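Local coordinates for protein KLLA0E08119p (Kluyveromyces lactis, PDB 3VA7) that probably catalyses the biotin-dependent, ATP-driven carboxylation of urea to urea-1-carboxylate (allophanate), the opening step of urea breakdown by the allophanate route, at residues 518-523 / 566-571; 591-596 / 644-649; 628-631 / 636-639. All coordinates share one frame; numbering follows the deposited sequence.

Interaction 1: 518-523 / 566-571; sequences NRVVGN and NEPIEV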
ATOM      1  N   ASN A 518      19.017  -6.334  15.436  1.00 36.78           N
ATOM      2  CA  ASN A 518      18.293  -5.598  16.461  1.00 36.85           C
ATOM      3  C   ASN A 518      18.925  -5.640  17.833  1.00 36.42           C
ATOM      4  O   ASN A 518      19.110  -4.616  18.489  1.00 36.73           O
ATOM      5  CB  ASN A 518      16.809  -5.996  16.518  1.00 36.41           C
ATOM      6  CG  ASN A 518      15.931  -5.006  15.742  1.00 37.63           C
ATOM      7  OD1 ASN A 518      16.318  -3.817  15.560  1.00 34.30           O
ATOM      8  ND2 ASN A 518      14.752  -5.475  15.286  1.00 34.17           N
ATOM      9  N   ARG A 519      19.222  -6.843  18.280  1.00 36.68           N
ATOM     10  CA  ARG A 519      19.779  -7.036  19.602  1.00 37.05           C
ATOM     11  C   ARG A 519      21.125  -6.304  19.774  1.00 35.67           C
ATOM     12  O   ARG A 519      21.391  -5.735  20.827  1.00 35.06           O
ATOM     13  CB  ARG A 519      19.939  -8.543  19.900  1.00 37.88           C
ATOM     14  CG  ARG A 519      20.474  -8.856  21.297  1.00 40.45           C
ATOM     15  CD  ARG A 519      19.653  -8.212  22.366  1.00 44.70           C
ATOM     16  NE  ARG A 519      19.840  -8.893  23.646  1.00 53.53           N
ATOM     17  CZ  ARG A 519      20.610  -8.434  24.643  1.00 56.79           C
ATOM     18  NH1 ARG A 519      20.688  -9.116  25.785  1.00 57.83           N
ATOM     19  NH2 ARG A 519      21.285  -7.290  24.510  1.00 55.94           N
ATOM     20  N   VAL A 520      21.942  -6.284  18.733  1.00 34.66           N
ATOM     21  CA  VAL A 520      23.271  -5.747  18.874  1.00 34.65           C
ATOM     22  C   VAL A 520      23.187  -4.292  19.315  1.00 35.62           C
ATOM     23  O   VAL A 520      24.106  -3.774  19.970  1.00 36.42           O
ATOM     24  CB  VAL A 520      24.085  -5.903  17.597  1.00 34.52           C
ATOM     25  CG1 VAL A 520      25.257  -4.951  17.592  1.00 33.43           C
ATOM     26  CG2 VAL A 520      24.496  -7.394  17.368  1.00 32.71           C
ATOM     27  N   VAL A 521      22.072  -3.646  18.991  1.00 35.00           N
ATOM     28  CA  VAL A 521      21.896  -2.249  19.276  1.00 34.63           C
ATOM     29  C   VAL A 521      20.985  -2.080  20.493  1.00 34.94           C
ATOM     30  O   VAL A 521      20.710  -0.946  20.931  1.00 34.89           O
ATOM     31  CB  VAL A 521      21.258  -1.573  18.070  1.00 35.17           C
ATOM     32  CG1 VAL A 521      20.973  -0.237  18.389  1.00 37.72           C
ATOM     33  CG2 VAL A 521      22.188  -1.566  16.827  1.00 36.53           C
ATOM     34  N   GLY A 522      20.504  -3.183  21.065  1.00 34.76           N
ATOM     35  CA  GLY A 522      19.691  -3.084  22.274  1.00 35.11           C
ATOM     36  C   GLY A 522      18.227  -2.709  22.031  1.00 36.02           C
ATOM     37  O   GLY A 522      17.524  -2.284  22.949  1.00 36.61           O
ATOM     38  N   ASN A 523      17.753  -2.878  20.790  1.00 35.69           N
ATOM     39  CA  ASN A 523      16.346  -2.668  20.471  1.00 34.13           C
ATOM     40  C   ASN A 523      15.459  -3.730  21.150  1.00 33.40           C
ATOM     41  O   ASN A 523      15.824  -4.912  21.200  1.00 32.31           O
ATOM     42  CB  ASN A 523      16.135  -2.692  18.941  1.00 33.17           C
ATOM     43  CG  ASN A 523      16.414  -1.336  18.258  1.00 34.44           C
ATOM     44  OD1 ASN A 523      16.486  -0.292  18.900  1.00 35.04           O
ATOM     45  ND2 ASN A 523      16.533  -1.357  16.927  1.00 35.68           N
ATOM     46  N   ASN A 566      27.972  -6.662  13.204  1.00 45.12           N
ATOM     47  CA  ASN A 566      27.648  -7.277  14.509  1.00 44.48           C
ATOM     48  C   ASN A 566      28.113  -6.509  15.703  1.00 44.02           C
ATOM     49  O   ASN A 566      28.003  -6.990  16.822  1.00 43.28           O
ATOM     50  CB  ASN A 566      28.129  -8.727  14.614  1.00 44.05           C
ATOM     51  CG  ASN A 566      27.709  -9.546  13.437  1.00 45.44           C
ATOM     52  OD1 ASN A 566      26.563  -9.494  13.003  1.00 46.53           O
ATOM     53  ND2 ASN A 566      28.634 -10.312  12.895  1.00 48.57           N
ATOM     54  N   GLU A 567      28.602  -5.303  15.466  1.00 44.63           N
ATOM     55  CA  GLU A 567      29.016  -4.394  16.548  1.00 45.59           C
ATOM     56  C   GLU A 567      28.167  -3.144  16.550  1.00 44.94           C
ATOM     57  O   GLU A 567      27.734  -2.721  15.501  1.00 44.25           O
ATOM     58  CB  GLU A 567      30.509  -4.004  16.406  1.00 45.85           C
ATOM     59  CG  GLU A 567      31.461  -4.917  17.138  1.00 48.28           C
ATOM     60  CD  GLU A 567      32.832  -4.924  16.532  1.00 53.84           C
ATOM     61  OE1 GLU A 567      33.424  -3.805  16.465  1.00 55.03           O
ATOM     62  OE2 GLU A 567      33.302  -6.039  16.131  1.00 52.74           O
ATOM     63  N   PRO A 568      27.940  -2.543  17.724  1.00 45.76           N
ATOM     64  CA  PRO A 568      27.228  -1.263  17.735  1.00 46.34           C
ATOM     65  C   PRO A 568      28.104  -0.108  17.249  1.00 48.09           C
ATOM     66  O   PRO A 568      28.980   0.344  17.968  1.00 49.23           O
ATOM     67  CB  PRO A 568      26.875  -1.073  19.206  1.00 45.63           C
ATOM     68  CG  PRO A 568      27.894  -1.862  19.965  1.00 44.72           C
ATOM     69  CD  PRO A 568      28.206  -3.046  19.090  1.00 45.68           C
ATOM     70  N   ILE A 569      27.863   0.384  16.045  1.00 49.67           N
ATOM     71  CA  ILE A 569      28.529   1.589  15.578  1.00 50.57           C
ATOM     72  C   ILE A 569      27.793   2.867  15.919  1.00 51.51           C
ATOM     73  O   ILE A 569      26.635   3.003  15.569  1.00 51.36           O
ATOM     74  CB  ILE A 569      28.700   1.511  14.091  1.00 50.89           C
ATOM     75  CG1 ILE A 569      29.562   0.297  13.815  1.00 50.91           C
ATOM     76  CG2 ILE A 569      29.311   2.831  13.528  1.00 49.51           C
ATOM     77  CD1 ILE A 569      28.904  -0.582  12.880  1.00 54.15           C
ATOM     78  N   GLU A 570      28.494   3.799  16.578  1.00 53.25           N
ATOM     79  CA  GLU A 570      28.005   5.160  16.909  1.00 54.98           C
ATOM     80  C   GLU A 570      28.076   6.144  15.722  1.00 54.74           C
ATOM     81  O   GLU A 570      29.140   6.385  15.182  1.00 55.20           O
ATOM     82  CB  GLU A 570      28.781   5.726  18.113  1.00 55.77           C
ATOM     83  CG  GLU A 570      28.199   5.381  19.521  1.00 60.18           C
ATOM     84  CD  GLU A 570      29.276   5.378  20.642  1.00 68.08           C
ATOM     85  OE1 GLU A 570      29.027   5.972  21.738  1.00 69.31           O
ATOM     86  OE2 GLU A 570      30.377   4.777  20.421  1.00 70.71           O
ATOM     87  N   VAL A 571      26.934   6.703  15.321  1.00 55.05           N
ATOM     88  CA  VAL A 571      26.827   7.540  14.105  1.00 54.78           C
ATOM     89  C   VAL A 571      26.587   8.981  14.523  1.00 55.24           C
ATOM     90  O   VAL A 571      25.880   9.254  15.506  1.00 54.56           O
ATOM     91  CB  VAL A 571      25.682   7.060  13.145  1.00 54.99           C
ATOM     92  CG1 VAL A 571      25.414   8.077  12.058  1.00 54.44           C
ATOM     93  CG2 VAL A 571      26.000   5.712  12.506  1.00 52.92           C
TER
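Val520, in the last turn of helix 511-520, lies against the bend of Asn566, Glu567 and Pro568 that leads into strand 569-571, an outer strand of a five-stranded antiparallel sheet in the carboxyltransferase region. The helix finishes in a Schellman motif. Gly522 takes a positive phi, Asn523 N bonds back to Asn518 O (3.2 Å) and Gly522 N to Arg519 O. A CB at Gly522 would run into the preceding carbonyl oxygen, which accounts for the glycine. Asn566 also has positive phi, and backbone hydrogen bonds to Val549 and Ala649 anchor this residue.

The contact is van der Waals in kind and rests on both branches of Val520. CG1 approaches Asn566 O at 3.5 Å and CG2 approaches the same Asn566 O at 3.6 Å, so both methyls of Val520 rest against one oxygen, coming from the same side of it. With CG1 anti to the backbone N (chi1 161°), this methyl also reaches the proline ring, Val520 CG1 to Pro568 CD being 3.8 Å. Pro568 CB in turn rests 3.9 Å from Val520 O. With an alanine here, both methyls are gone, and a gap would probably open between the helix end and the Pro568 ring. Ala548 of strand 545-550 touches Val520 as well, while the Asn566 side chain bonds through OD1 to Ser550 OG.

Within the helix end, Asn523 ND2 donates an almost straight bond (179°) to Asn518 OD1 at 2.8 Å; the acceptor lies in the Asn523 amide plane, while the donor stands 38° out of the Asn518 carbonyl plane.

Interaction 2: 591-596 / 644-649; sequences SIRGGI and FEPQAA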
ATOM      1  N   SER A 591      20.182  -2.179  11.534  1.00 33.58           N
ATOM      2  CA  SER A 591      19.333  -1.743  12.631  1.00 35.08           C
ATOM      3  C   SER A 591      19.748  -0.386  13.163  1.00 35.27           C
ATOM      4  O   SER A 591      20.876   0.013  12.996  1.00 37.07           O
ATOM      5  CB  SER A 591      19.343  -2.774  13.752  1.00 35.82           C
ATOM      6  OG  SER A 591      20.656  -3.026  14.213  1.00 37.25           O
ATOM      7  N   ILE A 592      18.839   0.319  13.804  1.00 35.19           N
ATOM      8  CA  ILE A 592      19.082   1.676  14.261  1.00 35.42           C
ATOM      9  C   ILE A 592      18.508   1.638  15.645  1.00 36.27           C
ATOM     10  O   ILE A 592      17.381   1.153  15.796  1.00 37.23           O
ATOM     11  CB  ILE A 592      18.190   2.713  13.561  1.00 35.22           C
ATOM     12  CG1 ILE A 592      18.142   2.579  12.030  1.00 36.37           C
ATOM     13  CG2 ILE A 592      18.498   4.093  14.040  1.00 32.91           C
ATOM     14  CD1 ILE A 592      19.401   2.223  11.372  1.00 41.84           C
ATOM     15  N   ARG A 593      19.256   2.079  16.655  1.00 35.96           N
ATOM     16  CA  ARG A 593      18.737   2.093  18.020  1.00 36.46           C
ATOM     17  C   ARG A 593      17.405   2.872  18.055  1.00 36.59           C
ATOM     18  O   ARG A 593      17.319   3.969  17.516  1.00 36.51           O
ATOM     19  CB  ARG A 593      19.776   2.683  19.008  1.00 36.35           C
ATOM     20  CG  ARG A 593      19.431   2.398  20.482  1.00 35.87           C
ATOM     21  CD  ARG A 593      20.336   3.184  21.452  1.00 37.48           C
ATOM     22  NE  ARG A 593      19.964   3.064  22.861  1.00 35.76           N
ATOM     23  CZ  ARG A 593      19.962   1.921  23.561  1.00 37.32           C
ATOM     24  NH1 ARG A 593      20.294   0.769  22.969  1.00 35.81           N
ATOM     25  NH2 ARG A 593      19.600   1.919  24.859  1.00 35.95           N
ATOM     26  N   GLY A 594      16.371   2.274  18.644  1.00 37.08           N
ATOM     27  CA  GLY A 594      15.058   2.891  18.737  1.00 38.21           C
ATOM     28  C   GLY A 594      14.119   2.554  17.578  1.00 39.54           C
ATOM     29  O   GLY A 594      12.918   2.808  17.658  1.00 40.41           O
ATOM     30  N   GLY A 595      14.655   2.007  16.492  1.00 39.45           N
ATOM     31  CA  GLY A 595      13.844   1.512  15.398  1.00 40.69           C
ATOM     32  C   GLY A 595      13.474   2.609  14.433  1.00 41.58           C
ATOM     33  O   GLY A 595      13.764   3.764  14.701  1.00 42.62           O
ATOM     34  N   ILE A 596      12.845   2.259  13.307  1.00 41.69           N
ATOM     35  CA  ILE A 596      12.458   3.255  12.296  1.00 41.47           C
ATOM     36  C   ILE A 596      10.966   3.595  12.422  1.00 42.08           C
ATOM     37  O   ILE A 596      10.157   2.706  12.699  1.00 41.85           O
ATOM     38  CB  ILE A 596      12.729   2.740  10.874  1.00 41.13           C
ATOM     39  CG1 ILE A 596      14.205   2.439  10.668  1.00 38.97           C
ATOM     40  CG2 ILE A 596      12.221   3.717   9.839  1.00 40.37           C
ATOM     41  CD1 ILE A 596      14.417   1.197   9.832  1.00 37.09           C
ATOM     42  N   PHE A 644      17.953  -2.719  26.060  1.00 46.77           N
ATOM     43  CA  PHE A 644      19.253  -3.291  26.396  1.00 46.72           C
ATOM     44  C   PHE A 644      20.297  -2.279  26.058  1.00 47.22           C
ATOM     45  O   PHE A 644      20.069  -1.437  25.205  1.00 48.37           O
ATOM     46  CB  PHE A 644      19.531  -4.554  25.568  1.00 45.77           C
ATOM     47  CG  PHE A 644      18.491  -5.610  25.698  1.00 45.63           C
ATOM     48  CD1 PHE A 644      17.782  -6.044  24.569  1.00 45.79           C
ATOM     49  CD2 PHE A 644      18.192  -6.174  26.946  1.00 45.73           C
ATOM     50  CE1 PHE A 644      16.773  -7.048  24.672  1.00 44.78           C
ATOM     51  CE2 PHE A 644      17.187  -7.197  27.082  1.00 45.54           C
ATOM     52  CZ  PHE A 644      16.475  -7.631  25.930  1.00 45.52           C
ATOM     53  N   GLU A 645      21.456  -2.353  26.694  1.00 47.32           N
ATOM     54  CA  GLU A 645      22.549  -1.471  26.280  1.00 47.14           C
ATOM     55  C   GLU A 645      23.100  -2.102  25.019  1.00 45.37           C
ATOM     56  O   GLU A 645      23.094  -3.339  24.902  1.00 45.84           O
ATOM     57  CB  GLU A 645      23.611  -1.383  27.397  1.00 47.95           C
ATOM     58  CG  GLU A 645      24.282  -0.018  27.562  1.00 51.70           C
ATOM     59  CD  GLU A 645      23.275   1.096  27.872  1.00 57.64           C
ATOM     60  OE1 GLU A 645      22.359   0.850  28.703  1.00 57.93           O
ATOM     61  OE2 GLU A 645      23.392   2.207  27.264  1.00 60.18           O
ATOM     62  N   PRO A 646      23.569  -1.300  24.053  1.00 43.90           N
ATOM     63  CA  PRO A 646      24.104  -2.051  22.894  1.00 43.34           C
ATOM     64  C   PRO A 646      25.317  -2.964  23.266  1.00 42.87           C
ATOM     65  O   PRO A 646      25.914  -2.801  24.325  1.00 42.88           O
ATOM     66  CB  PRO A 646      24.474  -0.951  21.876  1.00 42.32           C
ATOM     67  CG  PRO A 646      23.904   0.320  22.420  1.00 42.26           C
ATOM     68  CD  PRO A 646      23.763   0.149  23.907  1.00 43.83           C
ATOM     69  N   GLN A 647      25.641  -3.925  22.409  1.00 42.76           N
ATOM     70  CA  GLN A 647      26.683  -4.908  22.674  1.00 42.63           C
ATOM     71  C   GLN A 647      27.021  -5.698  21.407  1.00 42.92           C
ATOM     72  O   GLN A 647      26.108  -6.196  20.734  1.00 44.31           O
ATOM     73  CB  GLN A 647      26.205  -5.851  23.756  1.00 42.21           C
ATOM     74  CG  GLN A 647      27.015  -7.105  23.891  1.00 42.21           C
ATOM     75  CD  GLN A 647      26.544  -7.943  25.063  1.00 43.16           C
ATOM     76  OE1 GLN A 647      25.693  -7.519  25.841  1.00 36.92           O
ATOM     77  NE2 GLN A 647      27.086  -9.154  25.181  1.00 45.63           N
ATOM     78  N   ALA A 648      28.304  -5.802  21.049  1.00 42.04           N
ATOM     79  CA  ALA A 648      28.710  -6.712  19.963  1.00 41.38           C
ATOM     80  C   ALA A 648      28.069  -8.107  20.149  1.00 40.86           C
ATOM     81  O   ALA A 648      28.029  -8.625  21.254  1.00 41.19           O
ATOM     82  CB  ALA A 648      30.231  -6.847  19.940  1.00 41.48           C
ATOM     83  N   ALA A 649      27.558  -8.717  19.093  1.00 39.94           N
ATOM     84  CA  ALA A 649      27.005 -10.054  19.230  1.00 39.67           C
ATOM     85  C   ALA A 649      28.102 -11.000  19.614  1.00 40.02           C
ATOM     86  O   ALA A 649      29.110 -11.045  18.933  1.00 40.40           O
ATOM     87  CB  ALA A 649      26.387 -10.515  17.933  1.00 39.25           C
TER
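Arg593 reaches from the end of strand 587-592, central in its sheet, to the carbonyl of Phe644, joining a turn to the long loop that follows strand 626-628. The close part of the contact is at the guanidinium. Arg593 NH1 donates to Phe644 O at 3.1 Å with an N-H...O angle of 159°, the oxygen lying at the edge of the group and in its plane. A second, weak bond from Arg593 NH2 meets the same Phe644 O at 3.4 Å, so one carbonyl receives both terminal nitrogens. Arg593 CG stands anti to the backbone N (chi1 -166°) and the chain stays extended to NE, which carries the charged end clear of its own turn. Pro646 packs across the arginine at about a right angle, its CD 3.6 Å and its CG 3.7 Å from Arg593 NH1.

Toward solvent the contact is looser. Glu645 is exposed, and its OE2 remains 4.5 Å from Arg593 NH2, well out of the guanidinium plane. The opposite charges may attract, but no N-H is aimed at the carboxylate.

Arg593 occupies a type II turn from Ile592 to Gly595, closed by Gly595 N to Ile592 O at 2.9 Å, with Gly594 at the positive phi this turn requires. Arg593 NH1 has a further, weak bond to Val521 O, just past helix 511-520. The Phe644 ring makes a cation-pi contact with Arg519, backbone hydrogen bonds join Phe644 to Gly522 and Gln647 to Val520, and Pro646 touches Pro568. The loop thus runs over the helix end, while strand 587-592 pairs with 529-533 and 545-550.

Interaction 3: 628-631 / 636-639; sequences FLNQ and VSSL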
ATOM      1  N   PHE A 628      12.298   8.658   9.529  1.00 49.01           N
ATOM      2  CA  PHE A 628      12.330   9.233  10.857  1.00 50.32           C
ATOM      3  C   PHE A 628      12.666   8.226  11.919  1.00 52.06           C
ATOM      4  O   PHE A 628      12.245   7.066  11.806  1.00 52.12           O
ATOM      5  CB  PHE A 628      10.986   9.935  11.168  1.00 50.08           C
ATOM      6  CG  PHE A 628      10.871  11.257  10.490  1.00 49.89           C
ATOM      7  CD1 PHE A 628      10.417  11.339   9.170  1.00 50.96           C
ATOM      8  CD2 PHE A 628      11.332  12.406  11.112  1.00 48.28           C
ATOM      9  CE1 PHE A 628      10.383  12.564   8.494  1.00 50.35           C
ATOM     10  CE2 PHE A 628      11.301  13.622  10.464  1.00 48.69           C
ATOM     11  CZ  PHE A 628      10.835  13.703   9.144  1.00 49.77           C
ATOM     12  N   LEU A 629      13.414   8.666  12.948  1.00 53.55           N
ATOM     13  CA  LEU A 629      13.815   7.794  14.060  1.00 55.12           C
ATOM     14  C   LEU A 629      13.061   8.143  15.312  1.00 57.29           C
ATOM     15  O   LEU A 629      12.204   9.017  15.283  1.00 57.61           O
ATOM     16  CB  LEU A 629      15.300   7.893  14.352  1.00 54.31           C
ATOM     17  CG  LEU A 629      16.328   7.685  13.249  1.00 53.46           C
ATOM     18  CD1 LEU A 629      17.671   7.491  13.942  1.00 52.00           C
ATOM     19  CD2 LEU A 629      15.995   6.503  12.318  1.00 51.48           C
ATOM     20  N   ASN A 630      13.416   7.488  16.414  1.00 59.86           N
ATOM     21  CA  ASN A 630      12.702   7.611  17.670  1.00 62.73           C
ATOM     22  C   ASN A 630      13.641   8.069  18.809  1.00 65.23           C
ATOM     23  O   ASN A 630      13.872   7.316  19.769  1.00 65.61           O
ATOM     24  CB  ASN A 630      12.048   6.254  17.977  1.00 62.35           C
ATOM     25  CG  ASN A 630      11.532   6.134  19.416  1.00 64.07           C
ATOM     26  OD1 ASN A 630      11.183   7.140  20.056  1.00 67.80           O
ATOM     27  ND2 ASN A 630      11.470   4.893  19.928  1.00 62.28           N
ATOM     28  N   GLN A 631      14.202   9.280  18.694  1.00 68.22           N
ATOM     29  CA  GLN A 631      14.977   9.899  19.805  1.00 70.93           C
ATOM     30  C   GLN A 631      13.988  10.290  20.926  1.00 72.36           C
ATOM     31  O   GLN A 631      13.151  11.202  20.740  1.00 71.47           O
ATOM     32  CB  GLN A 631      15.731  11.162  19.334  1.00 71.45           C
ATOM     33  CG  GLN A 631      17.220  11.306  19.762  1.00 73.73           C
ATOM     34  CD  GLN A 631      18.210  10.870  18.634  1.00 76.40           C
ATOM     35  OE1 GLN A 631      19.008  11.677  18.111  1.00 75.18           O
ATOM     36  NE2 GLN A 631      18.128   9.590  18.247  1.00 76.83           N
ATOM     37  N   VAL A 636       7.718  12.379  19.749  1.00 69.83           N
ATOM     38  CA  VAL A 636       6.416  11.871  20.073  1.00 66.90           C
ATOM     39  C   VAL A 636       6.242  10.649  19.136  1.00 64.49           C
ATOM     40  O   VAL A 636       5.982  10.783  17.944  1.00 63.93           O
ATOM     41  CB  VAL A 636       5.353  12.979  19.857  1.00 67.53           C
ATOM     42  CG1 VAL A 636       5.243  13.398  18.336  1.00 67.45           C
ATOM     43  CG2 VAL A 636       4.016  12.592  20.462  1.00 66.58           C
ATOM     44  N   SER A 637       6.445   9.456  19.685  1.00 61.79           N
ATOM     45  CA  SER A 637       6.405   8.223  18.899  1.00 59.04           C
ATOM     46  C   SER A 637       5.795   7.067  19.707  1.00 57.07           C
ATOM     47  O   SER A 637       5.897   7.034  20.934  1.00 57.25           O
ATOM     48  CB  SER A 637       7.838   7.876  18.447  1.00 59.38           C
ATOM     49  OG  SER A 637       8.013   6.511  18.106  1.00 58.51           O
ATOM     50  N   SER A 638       5.179   6.116  19.017  1.00 54.16           N
ATOM     51  CA  SER A 638       4.642   4.927  19.665  1.00 51.09           C
ATOM     52  C   SER A 638       5.559   3.678  19.509  1.00 49.72           C
ATOM     53  O   SER A 638       5.203   2.553  19.948  1.00 48.79           O
ATOM     54  CB  SER A 638       3.233   4.645  19.133  1.00 51.24           C
ATOM     55  OG  SER A 638       3.274   3.967  17.881  1.00 49.61           O
ATOM     56  N   LEU A 639       6.726   3.872  18.886  1.00 47.08           N
ATOM     57  CA  LEU A 639       7.749   2.825  18.824  1.00 45.35           C
ATOM     58  C   LEU A 639       8.251   2.364  20.200  1.00 44.85           C
ATOM     59  O   LEU A 639       8.432   3.192  21.109  1.00 43.71           O
ATOM     60  CB  LEU A 639       8.932   3.306  18.018  1.00 44.73           C
ATOM     61  CG  LEU A 639       8.723   3.280  16.538  1.00 43.38           C
ATOM     62  CD1 LEU A 639       9.964   3.753  15.930  1.00 41.27           C
ATOM     63  CD2 LEU A 639       8.427   1.866  16.118  1.00 42.48           C
TER
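Asn630 swings its CG anti to the backbone N (chi1 167°), sending its amide toward Ser637 and Leu639 across a short loop of the chain. Ser637 has OG similarly anti to N (chi1 159°), and the hydroxyl thereby lies beside the asparagine while facing the backbone N two residues further on.

The amide divides its contacts between two neighbours. Its nitrogen side meets the leucine, with Asn630 ND2 3.6 Å from Leu639 CB. On its oxygen side, Asn630 OD1 is 3.8 Å from Ser637 CB and about as far from the hydroxyl, too long for a bond. Asn630 CG, between them, is 3.8 Å from Ser637 OG. Nearer the backbone, Asn630 CB packs on Leu639 CD1 at 3.8 Å, and the asparagine and leucine side chains slide past one another in opposite directions. The contact between the segments is therefore van der Waals in kind, even though two of its three side chains are polar.

Their polar atoms bond in other directions. Asn630 ND2 makes a weak hydrogen bond to Gly594 O, a slight link from this loop to the turn at the end of strand 587-592. Ser637 OG has two partners: it accepts from Leu639 N at 3.0 Å, with an N-H...O angle of 154°, and it is bonded to Asp597 OD1. These two bonds are likely to hold the Ser637 side chain in its rotation. Leu639 is buried, touching Pro528, Asp597 and Arg605 besides the asparagine.

Both segments lie in the loop after strand 626-628, an outer strand of a six-stranded antiparallel sheet in the carboxyltransferase region. The bond from the backbone N two residues on to the Ser637 hydroxyl defines an ST turn.

In the fold
All three interactions belong to the carboxyltransferase A and B region. Interaction 1 closes first along the chain, then interaction 2, with interaction 3 nested in the loop that interaction 2 closes. Interactions 1 and 2 are neighbours, with centres about 4 Å apart, and reach the same five-stranded sheet. Asn523 joins them through probable hydrogen bonds to Gly594 and Ile592. Interaction 3 lies about 14 Å from interaction 2 and 17 Å from interaction 1, centre to centre. It touches interaction 2, where Leu639 packs on Gly594 and Ile596. Interaction 1 joins helix 511-520 to the approach to strand 569-571, interaction 2 joins the loop after strand 626-628 to strand 587-592, and interaction 3 folds that loop on itself.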